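Local coordinates for iron-regulated outer membrane protein (Neisseria meningitidis, PDB 4B7O) that probably takes up iron across the meningococcal outer membrane as a TonB-dependent receptor, a beta-barrel closed by a plug domain, at residues I389-E400 against L513-G524. Residues are numbered along the deposited sequence; the frame is centred on the assembly and turned at random.
Sequences IKPQAFLNGEFE and LYDALQTHGKRG
With chi1 at 48°, His520 tucks its imidazole between its own backbone N and carbonyl carbon, which lays one ring face beneath Leu395; Leu395, with CG beside its backbone N, sends CD1 over that face in a CH-pi contact, 3.9 Å from His520 CG and offset toward the rim. Gln518 O lies over the centre of the opposite face, and at the edge Lys522 N donates to His520 ND1 nearly in the ring plane, while NE2 bonds to Tyr347 O. A bond at each ring nitrogen and an atom over each face thus help to fix the ring's rotation. The backbones join here too: Leu395 N gives His520 O an almost straight hydrogen bond of 2.8 Å (171° at the hydrogen), though it arrives from above the carbonyl plane.

Toward the barrel, Ile389 presses its CG2 branch on Thr519 OG1 and Ala516 CB, whereas CD1 reaches Leu513 CB at 3.9 Å. Pro391 CG meets Thr519 CG2 at 4.0 Å, the two side chains crossing at about a right angle, and Phe394 turns its ring edge to Thr519 O. At the far end Phe399 brings CD1 edge-on to Lys522 O. The Lys522 chain, bent at chi2, runs its CD and CE past Glu398 CB; its NZ forms a long salt bridge with Glu398 OE1 (3.6 Å) and also bonds to Gly349 O and Asn350 OD1.

Two long loops, which by the topology of TonB-dependent barrels are extracellular, are thereby fastened together, one leaving strand 376-391, the other linking strand 498-509 to strand 525-528. Ala516 and Leu517 bond through their backbones to Gln129 and Ile130 and rest their side chains on strand 355-373, while Asn396 and Phe399 lean on Val432 of helix 423-434.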
loop_
_atom_site.group_PDB
_atom_site.type_symbol
_atom_site.label_atom_id
_atom_site.label_comp_id
_atom_site.label_asym_id
_atom_site.label_seq_id
_atom_site.Cartn_x
_atom_site.Cartn_y
_atom_site.Cartn_z
ATOM N N ILE A 389 2.763 18.120 -7.868
ATOM C CA ILE A 389 3.715 17.411 -8.693
ATOM C C ILE A 389 4.611 18.515 -9.310
ATOM O O ILE A 389 4.091 19.472 -9.834
ATOM C CB ILE A 389 2.973 16.672 -9.815
ATOM C CG1 ILE A 389 2.212 15.453 -9.309
ATOM C CG2 ILE A 389 3.892 16.187 -10.863
ATOM C CD1 ILE A 389 1.599 14.540 -10.381
ATOM N N LYS A 390 5.943 18.388 -9.223
ATOM C CA LYS A 390 6.919 19.425 -9.674
ATOM C C LYS A 390 7.984 18.754 -10.449
ATOM O O LYS A 390 8.897 18.197 -9.845
ATOM C CB LYS A 390 7.614 20.087 -8.480
ATOM C CG LYS A 390 6.695 20.248 -7.291
ATOM C CD LYS A 390 7.456 20.555 -6.020
ATOM C CE LYS A 390 6.447 20.955 -4.978
ATOM N NZ LYS A 390 7.104 21.600 -3.827
ATOM N N PRO A 391 7.854 18.711 -11.777
ATOM C CA PRO A 391 8.881 18.130 -12.626
ATOM C C PRO A 391 10.087 19.097 -12.792
ATOM O O PRO A 391 9.999 20.258 -12.400
ATOM C CB PRO A 391 8.156 17.923 -13.937
ATOM C CG PRO A 391 7.077 18.963 -13.951
ATOM C CD PRO A 391 6.778 19.343 -12.550
ATOM N N GLN A 392 11.215 18.631 -13.332
ATOM C CA GLN A 392 12.404 19.481 -13.422
ATOM C C GLN A 392 12.177 20.696 -14.308
ATOM O O GLN A 392 12.552 21.816 -13.957
ATOM C CB GLN A 392 13.561 18.668 -13.971
ATOM C CG GLN A 392 14.908 19.372 -13.927
ATOM C CD GLN A 392 16.027 18.354 -13.883
ATOM O OE1 GLN A 392 16.341 17.818 -12.800
ATOM N NE2 GLN A 392 16.625 18.053 -15.059
ATOM N N ALA A 393 11.579 20.469 -15.475
ATOM C CA ALA A 393 11.114 21.563 -16.324
ATOM C C ALA A 393 10.021 21.026 -17.236
ATOM O O ALA A 393 9.954 19.819 -17.482
ATOM C CB ALA A 393 12.272 22.072 -17.148
ATOM N N PHE A 394 9.166 21.892 -17.746
ATOM C CA PHE A 394 8.215 21.457 -18.751
ATOM C C PHE A 394 8.802 21.309 -20.154
ATOM O O PHE A 394 9.752 21.984 -20.477
ATOM C CB PHE A 394 7.018 22.370 -18.685
ATOM C CG PHE A 394 6.333 22.311 -17.345
ATOM C CD1 PHE A 394 5.394 21.284 -17.066
ATOM C CD2 PHE A 394 6.655 23.208 -16.334
ATOM C CE1 PHE A 394 4.778 21.196 -15.833
ATOM C CE2 PHE A 394 6.032 23.113 -15.066
ATOM C CZ PHE A 394 5.106 22.093 -14.820
ATOM N N LEU A 395 8.255 20.408 -20.969
ATOM C CA LEU A 395 8.827 20.069 -22.259
ATOM C C LEU A 395 7.769 19.983 -23.364
ATOM O O LEU A 395 7.979 19.361 -24.407
ATOM C CB LEU A 395 9.644 18.789 -22.190
ATOM C CG LEU A 395 10.826 18.758 -21.195
ATOM C CD1 LEU A 395 11.168 17.311 -20.824
ATOM C CD2 LEU A 395 12.076 19.468 -21.711
ATOM N N ASN A 396 6.635 20.626 -23.165
ATOM C CA ASN A 396 5.598 20.572 -24.197
ATOM C C ASN A 396 6.101 21.072 -25.547
ATOM O O ASN A 396 5.764 20.499 -26.599
ATOM C CB ASN A 396 4.327 21.305 -23.792
ATOM C CG ASN A 396 4.589 22.534 -22.948
ATOM O OD1 ASN A 396 5.501 22.565 -22.143
ATOM N ND2 ASN A 396 3.751 23.550 -23.103
ATOM N N GLY A 397 6.948 22.103 -25.521
ATOM C CA GLY A 397 7.525 22.670 -26.768
ATOM C C GLY A 397 8.257 21.654 -27.640
ATOM O O GLY A 397 8.315 21.815 -28.870
ATOM N N GLU A 398 8.803 20.611 -27.001
ATOM C CA GLU A 398 9.399 19.473 -27.702
ATOM C C GLU A 398 8.316 18.517 -28.187
ATOM O O GLU A 398 8.642 17.432 -28.696
ATOM C CB GLU A 398 10.384 18.703 -26.798
ATOM C CG GLU A 398 11.447 19.578 -26.099
ATOM C CD GLU A 398 12.700 18.838 -25.559
ATOM O OE1 GLU A 398 12.621 17.683 -25.125
ATOM O OE2 GLU A 398 13.810 19.434 -25.540
ATOM N N PHE A 399 7.036 18.896 -28.031
ATOM C CA PHE A 399 5.954 17.981 -28.444
ATOM C C PHE A 399 5.910 17.745 -29.958
ATOM O O PHE A 399 6.132 18.655 -30.756
ATOM C CB PHE A 399 4.564 18.403 -27.925
ATOM C CG PHE A 399 3.452 17.594 -28.529
ATOM C CD1 PHE A 399 3.250 16.257 -28.145
ATOM C CD2 PHE A 399 2.656 18.125 -29.542
ATOM C CE1 PHE A 399 2.254 15.484 -28.734
ATOM C CE2 PHE A 399 1.650 17.358 -30.138
ATOM C CZ PHE A 399 1.450 16.036 -29.728
ATOM N N GLU A 400 5.571 16.527 -30.348
ATOM C CA GLU A 400 5.741 16.089 -31.717
ATOM C C GLU A 400 4.948 14.782 -31.985
ATOM O O GLU A 400 4.667 14.044 -31.051
ATOM C CB GLU A 400 7.206 15.847 -31.932
ATOM C CG GLU A 400 7.675 16.091 -33.345
ATOM C CD GLU A 400 8.656 15.020 -33.760
ATOM O OE1 GLU A 400 8.572 13.881 -33.218
ATOM O OE2 GLU A 400 9.506 15.311 -34.628
ATOM N N LEU A 513 -4.088 12.868 -10.086
ATOM C CA LEU A 513 -3.251 13.595 -11.063
ATOM C C LEU A 513 -2.519 12.596 -11.947
ATOM O O LEU A 513 -2.197 11.499 -11.528
ATOM C CB LEU A 513 -2.256 14.483 -10.335
ATOM C CG LEU A 513 -2.855 15.428 -9.283
ATOM C CD1 LEU A 513 -1.836 15.921 -8.270
ATOM C CD2 LEU A 513 -3.568 16.625 -9.910
ATOM N N TYR A 514 -2.302 12.961 -13.194
ATOM C CA TYR A 514 -1.591 12.090 -14.178
ATOM C C TYR A 514 -0.150 11.765 -13.727
ATOM O O TYR A 514 0.374 12.396 -12.790
ATOM C CB TYR A 514 -1.602 12.807 -15.549
ATOM C CG TYR A 514 -1.310 11.985 -16.785
ATOM C CD1 TYR A 514 -2.204 10.997 -17.246
ATOM C CD2 TYR A 514 -0.144 12.238 -17.548
ATOM C CE1 TYR A 514 -1.931 10.266 -18.414
ATOM C CE2 TYR A 514 0.129 11.506 -18.686
ATOM C CZ TYR A 514 -0.740 10.541 -19.123
ATOM O OH TYR A 514 -0.390 9.863 -20.283
ATOM N N ASP A 515 0.480 10.779 -14.343
ATOM C CA ASP A 515 1.824 10.326 -13.857
ATOM C C ASP A 515 2.769 11.489 -13.691
ATOM O O ASP A 515 2.883 12.353 -14.585
ATOM C CB ASP A 515 2.447 9.347 -14.847
ATOM C CG ASP A 515 1.625 8.098 -15.014
ATOM O OD1 ASP A 515 0.538 8.069 -14.369
ATOM O OD2 ASP A 515 2.057 7.168 -15.768
ATOM N N ALA A 516 3.425 11.540 -12.550
ATOM C CA ALA A 516 4.317 12.652 -12.227
ATOM C C ALA A 516 5.402 12.796 -13.285
ATOM O O ALA A 516 5.744 13.911 -13.674
ATOM C CB ALA A 516 4.985 12.463 -10.838
ATOM N N LEU A 517 5.950 11.658 -13.712
ATOM C CA LEU A 517 7.073 11.636 -14.622
ATOM C C LEU A 517 6.708 12.110 -16.035
ATOM O O LEU A 517 7.580 12.274 -16.877
ATOM C CB LEU A 517 7.702 10.249 -14.673
ATOM C CG LEU A 517 9.010 10.279 -15.466
ATOM C CD1 LEU A 517 10.036 11.316 -14.976
ATOM C CD2 LEU A 517 9.568 8.868 -15.500
ATOM N N GLN A 518 5.434 12.386 -16.280
ATOM C CA GLN A 518 5.035 12.805 -17.613
ATOM C C GLN A 518 4.427 14.144 -17.541
ATOM O O GLN A 518 3.994 14.673 -18.546
ATOM C CB GLN A 518 4.044 11.837 -18.228
ATOM C CG GLN A 518 4.598 10.463 -18.455
ATOM C CD GLN A 518 3.891 9.801 -19.641
ATOM O OE1 GLN A 518 4.188 10.078 -20.823
ATOM N NE2 GLN A 518 2.947 8.930 -19.338
ATOM N N THR A 519 4.441 14.736 -16.363
ATOM C CA THR A 519 3.862 16.047 -16.170
ATOM C C THR A 519 4.424 17.183 -17.077
ATOM O O THR A 519 3.694 18.135 -17.408
ATOM C CB THR A 519 3.967 16.428 -14.704
ATOM O OG1 THR A 519 3.284 15.426 -13.927
ATOM C CG2 THR A 519 3.328 17.768 -14.480
ATOM N N HIS A 520 5.695 17.071 -17.477
ATOM C CA HIS A 520 6.343 18.035 -18.393
ATOM C C HIS A 520 5.601 18.267 -19.689
ATOM O O HIS A 520 5.763 19.317 -20.319
ATOM C CB HIS A 520 7.767 17.572 -18.699
ATOM C CG HIS A 520 7.849 16.123 -19.078
ATOM N ND1 HIS A 520 7.391 15.661 -20.255
ATOM C CD2 HIS A 520 8.307 15.030 -18.378
ATOM C CE1 HIS A 520 7.568 14.345 -20.319
ATOM N NE2 HIS A 520 8.126 13.954 -19.168
ATOM N N GLY A 521 4.821 17.274 -20.114
ATOM C CA GLY A 521 3.901 17.446 -21.230
ATOM C C GLY A 521 4.483 17.226 -22.605
ATOM O O GLY A 521 3.832 17.476 -23.613
ATOM N N LYS A 522 5.696 16.716 -22.660
ATOM C CA LYS A 522 6.311 16.386 -23.920
ATOM C C LYS A 522 5.375 15.555 -24.782
ATOM O O LYS A 522 5.364 15.676 -26.033
ATOM C CB LYS A 522 7.636 15.660 -23.668
ATOM C CG LYS A 522 8.265 15.044 -24.919
ATOM C CD LYS A 522 9.793 15.120 -24.869
ATOM C CE LYS A 522 10.355 14.723 -26.234
ATOM N NZ LYS A 522 11.787 14.328 -26.123
ATOM N N ARG A 523 4.558 14.733 -24.117
ATOM C CA ARG A 523 3.794 13.763 -24.842
ATOM C C ARG A 523 2.394 14.231 -25.041
ATOM O O ARG A 523 1.629 13.582 -25.743
ATOM C CB ARG A 523 3.822 12.446 -24.138
ATOM C CG ARG A 523 5.116 11.687 -24.333
ATOM C CD ARG A 523 4.702 10.279 -24.746
ATOM N NE ARG A 523 5.830 9.422 -25.100
ATOM C CZ ARG A 523 6.049 8.226 -24.568
ATOM N NH1 ARG A 523 5.186 7.745 -23.677
ATOM N NH2 ARG A 523 7.116 7.514 -24.939
ATOM N N GLY A 524 2.046 15.369 -24.453
ATOM C CA GLY A 524 0.728 15.908 -24.708
ATOM C C GLY A 524 0.173 16.625 -23.516
ATOM O O GLY A 524 0.719 16.514 -22.410
#